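Adhesion G-protein coupled receptor G6 (PDB 6V55) probably acts as a cell-surface adhesion receptor involved in myelination, its calcium-binding extracellular region likely relaying adhesion events to G-protein signalling. Local coordinates at residues S559-I564 with D588-K593; V522-I527 with T542-L547. All coordinates share one frame; numbering follows the deposited sequence.

Contact 1: residues S559-I564 with D588-K593. With NAG (2-acetamido-2-deoxy-beta-D-glucopyranose), chain L.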
loop_
_atom_site.group_PDB
_atom_site.type_symbol
_atom_site.label_atom_id
_atom_site.label_comp_id
_atom_site.label_asym_id
_atom_site.label_seq_id
_atom_site.Cartn_x
_atom_site.Cartn_y
_atom_site.Cartn_z
ATOM N N SER A 559 -10.247 24.523 -21.263
ATOM C CA SER A 559 -9.627 23.223 -21.474
ATOM C C SER A 559 -10.068 22.237 -20.409
ATOM O O SER A 559 -10.207 21.049 -20.693
ATOM C CB SER A 559 -8.113 23.344 -21.524
ATOM O OG SER A 559 -7.540 22.987 -20.280
ATOM N N THR A 560 -10.373 22.717 -19.206
ATOM C CA THR A 560 -10.913 21.816 -18.198
ATOM C C THR A 560 -12.360 21.458 -18.502
ATOM O O THR A 560 -12.768 20.298 -18.326
ATOM C CB THR A 560 -10.785 22.447 -16.818
ATOM O OG1 THR A 560 -9.535 23.140 -16.732
ATOM C CG2 THR A 560 -10.792 21.395 -15.785
ATOM N N VAL A 561 -13.133 22.427 -19.001
ATOM C CA VAL A 561 -14.549 22.189 -19.249
ATOM C C VAL A 561 -14.735 21.260 -20.446
ATOM O O VAL A 561 -15.606 20.385 -20.408
ATOM C CB VAL A 561 -15.272 23.553 -19.383
ATOM C CG1 VAL A 561 -16.706 23.438 -19.894
ATOM C CG2 VAL A 561 -15.276 24.246 -18.051
ATOM N N VAL A 562 -13.822 21.309 -21.431
ATOM C CA VAL A 562 -13.947 20.456 -22.617
ATOM C C VAL A 562 -13.609 19.008 -22.263
ATOM O O VAL A 562 -14.157 18.058 -22.858
ATOM C CB VAL A 562 -13.120 21.082 -23.779
ATOM C CG1 VAL A 562 -12.598 20.095 -24.816
ATOM C CG2 VAL A 562 -13.991 22.102 -24.501
ATOM N N THR A 563 -12.845 18.814 -21.185
ATOM C CA THR A 563 -12.556 17.442 -20.853
ATOM C C THR A 563 -13.494 16.870 -19.811
ATOM O O THR A 563 -13.481 15.647 -19.624
ATOM C CB THR A 563 -11.102 17.313 -20.424
ATOM O OG1 THR A 563 -10.885 18.017 -19.198
ATOM C CG2 THR A 563 -10.220 17.923 -21.491
ATOM N N ILE A 564 -14.280 17.701 -19.114
ATOM C CA ILE A 564 -15.463 17.167 -18.443
ATOM C C ILE A 564 -16.391 16.557 -19.476
ATOM O O ILE A 564 -16.734 15.376 -19.381
ATOM C CB ILE A 564 -16.164 18.246 -17.600
ATOM C CG1 ILE A 564 -15.165 18.727 -16.560
ATOM C CG2 ILE A 564 -17.346 17.659 -16.904
ATOM C CD1 ILE A 564 -15.503 20.019 -15.837
ATOM N N ASP A 588 -21.711 24.823 -26.263
ATOM C CA ASP A 588 -22.062 25.834 -27.261
ATOM C C ASP A 588 -21.848 27.244 -26.731
ATOM O O ASP A 588 -21.325 28.114 -27.440
ATOM C CB ASP A 588 -23.527 25.678 -27.695
ATOM C CG ASP A 588 -23.772 24.471 -28.615
ATOM O OD1 ASP A 588 -24.972 24.203 -28.885
ATOM O OD2 ASP A 588 -22.795 23.785 -29.032
ATOM N N GLU A 589 -22.191 27.470 -25.472
ATOM C CA GLU A 589 -22.033 28.793 -24.894
ATOM C C GLU A 589 -20.617 29.060 -24.437
ATOM O O GLU A 589 -20.236 30.232 -24.370
ATOM C CB GLU A 589 -22.979 28.979 -23.715
ATOM C CG GLU A 589 -23.437 30.412 -23.558
ATOM C CD GLU A 589 -23.637 30.751 -22.124
ATOM O OE1 GLU A 589 -23.654 29.791 -21.316
ATOM O OE2 GLU A 589 -23.794 31.957 -21.817
ATOM N N LEU A 590 -19.857 28.004 -24.099
ATOM C CA LEU A 590 -18.427 28.135 -23.804
ATOM C C LEU A 590 -17.677 28.699 -24.998
ATOM O O LEU A 590 -16.853 29.607 -24.848
ATOM C CB LEU A 590 -17.854 26.773 -23.408
ATOM C CG LEU A 590 -16.357 26.571 -23.242
ATOM C CD1 LEU A 590 -16.038 26.781 -21.803
ATOM C CD2 LEU A 590 -15.941 25.157 -23.606
ATOM N N VAL A 591 -18.039 28.242 -26.201
ATOM C CA VAL A 591 -17.409 28.686 -27.433
ATOM C C VAL A 591 -17.807 30.129 -27.767
ATOM O O VAL A 591 -16.999 30.898 -28.311
ATOM C CB VAL A 591 -17.761 27.653 -28.533
ATOM C CG1 VAL A 591 -17.306 28.073 -29.883
ATOM C CG2 VAL A 591 -17.055 26.346 -28.216
ATOM N N GLN A 592 -19.019 30.541 -27.405
ATOM C CA GLN A 592 -19.416 31.931 -27.618
ATOM C C GLN A 592 -18.658 32.885 -26.701
ATOM O O GLN A 592 -18.328 34.001 -27.111
ATOM C CB GLN A 592 -20.919 32.088 -27.388
ATOM C CG GLN A 592 -21.783 31.271 -28.331
ATOM C CD GLN A 592 -21.716 31.774 -29.756
ATOM O OE1 GLN A 592 -21.564 32.981 -29.996
ATOM N NE2 GLN A 592 -21.819 30.852 -30.718
ATOM N N LYS A 593 -18.314 32.441 -25.497
ATOM C CA LYS A 593 -17.820 33.319 -24.451
ATOM C C LYS A 593 -16.318 33.303 -24.307
ATOM O O LYS A 593 -15.797 34.013 -23.437
ATOM C CB LYS A 593 -18.409 32.922 -23.095
ATOM C CG LYS A 593 -19.878 33.169 -22.957
ATOM C CD LYS A 593 -20.186 33.883 -21.686
ATOM C CE LYS A 593 -19.693 33.118 -20.511
ATOM N NZ LYS A 593 -20.774 33.055 -19.508
HETATM C C1 NAG L . -26.471 34.576 -26.564
HETATM C C2 NAG L . -25.682 34.990 -25.313
HETATM C C3 NAG L . -26.238 34.267 -24.084
HETATM C C4 NAG L . -27.734 34.538 -23.927
HETATM C C5 NAG L . -28.496 34.196 -25.215
HETATM C C6 NAG L . -29.948 34.624 -25.169
HETATM C C7 NAG L . -23.307 35.582 -25.103
HETATM C C8 NAG L . -21.900 35.153 -25.381
HETATM N N2 NAG L . -24.261 34.723 -25.477
HETATM O O3 NAG L . -25.530 34.685 -22.919
HETATM O O4 NAG L . -28.258 33.763 -22.854
HETATM O O5 NAG L . -27.903 34.851 -26.357
HETATM O O6 NAG L . -30.468 34.879 -26.468
HETATM O O7 NAG L . -23.567 36.656 -24.559
#
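Helices 555-568 and 573-593 approach each other where Val561 faces Leu590, their CA atoms 8.4 Å apart, with no hydrogen bond between the two segments. Both belong to the helical part of the GAIN domain, the module that carries the GPS motif in adhesion GPCRs, and within segment 588-593 Leu590 makes the contact with 559-564. Leu590 has CG anti to its own N (chi1 171°), which sends its two methyls toward the valines, one to each: CD1 lies 3.9 Å from Val561 CG1, and CD2 meets Val562 CG2 at 3.7 Å. The Leu590 side chain runs past that of Val561 in the opposite direction but crosses Val562 at about a right angle. All three side chains are buried; Val562 packs on Leu608 and Val610 of strand 608-614 and Val591 on Val610 and Val612, so both helices touch this strand. The far face of helix 573-593 carries polar groups beside an N-linked sugar. There the acetyl methyl C8 of NAG sits 3.7 Å from Lys593 CG, while NZ of this lysine hydrogen-bonds to Val548 O and makes a long salt bridge to Glu589. NAG O3 gives a weak hydrogen bond to Glu589 OE2, 3.4 Å away.

Contact 2: residues V522-I527 with T542-L547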
loop_
_atom_site.group_PDB
_atom_site.type_symbol
_atom_site.label_atom_id
_atom_site.label_comp_id
_atom_site.label_asym_id
_atom_site.label_seq_id
_atom_site.Cartn_x
_atom_site.Cartn_y
_atom_site.Cartn_z
ATOM N N VAL A 522 -11.776 21.799 -12.201
ATOM C CA VAL A 522 -10.670 20.853 -12.054
ATOM C C VAL A 522 -11.119 19.620 -11.264
ATOM O O VAL A 522 -10.846 18.482 -11.673
ATOM C CB VAL A 522 -9.467 21.574 -11.407
ATOM C CG1 VAL A 522 -8.555 20.648 -10.712
ATOM C CG2 VAL A 522 -8.660 22.303 -12.448
ATOM N N GLN A 523 -11.895 19.819 -10.184
ATOM C CA GLN A 523 -12.339 18.680 -9.379
ATOM C C GLN A 523 -13.346 17.805 -10.120
ATOM O O GLN A 523 -13.196 16.579 -10.122
ATOM C CB GLN A 523 -12.929 19.137 -8.040
ATOM C CG GLN A 523 -12.000 19.901 -7.058
ATOM C CD GLN A 523 -10.488 19.758 -7.315
ATOM O OE1 GLN A 523 -9.896 18.662 -7.241
ATOM N NE2 GLN A 523 -9.855 20.893 -7.607
ATOM N N LEU A 524 -14.316 18.425 -10.819
ATOM C CA LEU A 524 -15.280 17.681 -11.614
ATOM C C LEU A 524 -14.617 16.950 -12.779
ATOM O O LEU A 524 -15.045 15.844 -13.123
ATOM C CB LEU A 524 -16.358 18.622 -12.147
ATOM C CG LEU A 524 -17.258 19.414 -11.195
ATOM C CD1 LEU A 524 -18.297 20.203 -11.976
ATOM C CD2 LEU A 524 -17.903 18.563 -10.109
ATOM N N ALA A 525 -13.545 17.518 -13.354
ATOM C CA ALA A 525 -12.786 16.841 -14.406
ATOM C C ALA A 525 -12.040 15.610 -13.896
ATOM O O ALA A 525 -11.784 14.683 -14.680
ATOM C CB ALA A 525 -11.788 17.810 -15.047
ATOM N N ASP A 526 -11.694 15.578 -12.604
ATOM C CA ASP A 526 -11.099 14.383 -12.028
ATOM C C ASP A 526 -12.100 13.225 -11.931
ATOM O O ASP A 526 -11.777 12.110 -12.372
ATOM C CB ASP A 526 -10.513 14.708 -10.652
ATOM C CG ASP A 526 -9.122 14.112 -10.440
ATOM O OD1 ASP A 526 -8.198 14.890 -10.100
ATOM O OD2 ASP A 526 -8.950 12.875 -10.602
ATOM N N ILE A 527 -13.314 13.479 -11.385
ATOM C CA ILE A 527 -14.310 12.426 -11.110
ATOM C C ILE A 527 -14.803 11.761 -12.387
ATOM O O ILE A 527 -15.172 10.579 -12.379
ATOM C CB ILE A 527 -15.555 12.951 -10.377
ATOM C CG1 ILE A 527 -15.258 13.987 -9.331
ATOM C CG2 ILE A 527 -16.250 11.823 -9.668
ATOM C CD1 ILE A 527 -16.531 14.796 -9.071
ATOM N N THR A 542 -24.901 19.585 -14.937
ATOM C CA THR A 542 -25.638 20.775 -14.501
ATOM C C THR A 542 -24.714 21.827 -13.882
ATOM O O THR A 542 -24.797 23.012 -14.246
ATOM C CB THR A 542 -26.761 20.377 -13.547
ATOM O OG1 THR A 542 -27.731 19.612 -14.284
ATOM C CG2 THR A 542 -27.452 21.597 -12.960
ATOM N N LYS A 543 -23.771 21.396 -13.023
ATOM C CA LYS A 543 -22.784 22.307 -12.433
ATOM C C LYS A 543 -21.843 22.930 -13.475
ATOM O O LYS A 543 -21.499 24.115 -13.350
ATOM C CB LYS A 543 -21.970 21.578 -11.365
ATOM C CG LYS A 543 -21.119 22.507 -10.510
ATOM C CD LYS A 543 -21.961 23.607 -9.869
ATOM C CE LYS A 543 -22.786 23.024 -8.714
ATOM N NZ LYS A 543 -23.802 23.958 -8.138
ATOM N N VAL A 544 -21.464 22.173 -14.520
ATOM C CA VAL A 544 -20.684 22.716 -15.635
ATOM C C VAL A 544 -21.477 23.788 -16.380
ATOM O O VAL A 544 -20.921 24.824 -16.763
ATOM C CB VAL A 544 -20.234 21.568 -16.565
ATOM C CG1 VAL A 544 -19.776 22.040 -17.943
ATOM C CG2 VAL A 544 -19.121 20.828 -15.925
ATOM N N MET A 545 -22.801 23.615 -16.493
ATOM C CA MET A 545 -23.637 24.648 -17.105
ATOM C C MET A 545 -23.720 25.907 -16.242
ATOM O O MET A 545 -23.698 27.025 -16.774
ATOM C CB MET A 545 -25.038 24.108 -17.371
ATOM C CG MET A 545 -25.998 25.104 -18.037
ATOM S SD MET A 545 -25.373 25.758 -19.610
ATOM C CE MET A 545 -26.298 24.626 -20.599
ATOM N N GLU A 546 -23.779 25.749 -14.914
ATOM C CA GLU A 546 -23.764 26.911 -14.032
ATOM C C GLU A 546 -22.421 27.624 -14.095
ATOM O O GLU A 546 -22.362 28.863 -14.138
ATOM C CB GLU A 546 -24.067 26.485 -12.598
ATOM C CG GLU A 546 -25.401 25.775 -12.405
ATOM C CD GLU A 546 -25.567 25.224 -10.983
ATOM O OE1 GLU A 546 -26.568 24.505 -10.727
ATOM O OE2 GLU A 546 -24.693 25.509 -10.122
ATOM N N LEU A 547 -21.351 26.834 -14.180
ATOM C CA LEU A 547 -20.001 27.350 -14.271
ATOM C C LEU A 547 -19.783 28.117 -15.561
ATOM O O LEU A 547 -19.169 29.182 -15.541
ATOM C CB LEU A 547 -19.017 26.191 -14.181
ATOM C CG LEU A 547 -17.535 26.495 -14.065
ATOM C CD1 LEU A 547 -16.975 25.585 -13.025
ATOM C CD2 LEU A 547 -16.804 26.295 -15.368
#
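Leu524 points from helix 517-527 toward helix 534-550 and meets the side chain of Lys543 at about a right angle. One methyl does the touching: Leu524 CD1 lies 3.9 Å from Lys543 CG and 4.0 Å from Lys543 CB, against the aliphatic root of the lysine and not its charged end. The same methyl reaches Val544 CG2 at 4.1 Å, so CD1 bridges two consecutive residues of the facing helix. With CG anti to the carbonyl carbon (chi1 -61°) and an extended chi2, the leucine holds this methyl forward, while Tyr476 packs on the side chain from a loop. The two helices probably open the helical part of the GAIN domain, and their closest CA atoms, those of Leu524 and Val544, are 8.4 Å apart. Lys543 starts toward Leu524, then bends at chi2 (55°) and chi3, which carries its ammonium group away from the apolar contact. There NZ is gripped by the backbone oxygens of Ile510 and Thr508 and by a salt bridge within its own helix, 2.7 Å to Glu546 OE2. The ammonium meets that oxygen on its syn side, 27° out of the carboxylate plane. Such a cluster of acceptors probably stabilises the charged form of the lysine. One turn further on, Leu547 packs on Ala517, Val520 and Ala521 of the other helix.

Overall arrangement
Contact 2 closes before contact 1 opens along the chain, and their centres lie 11 Å apart. Helices 534-550 and 555-568 follow each other directly and join the two: Val561 CG2 of contact 1 packs against Leu547 CD2 of contact 2 at 3.7 Å, and Ile564 CD1 lies 3.7 Å from Val544 CG2. Segment 559-564 also leans on segment 522-527, where Ile564 CG1 is 3.7 Å from Ala525 CA, so the two contacts share apolar packing through helix 555-568. The outer sides differ. Contact 1 borders a glycan at segment 588-593, whereas on segment 522-527 Asp526 OD1 hydrogen-bonds to the N of Val101, and the Asp526 side chain touches Ser100; Val101 and Ser100 are calcium-site residues.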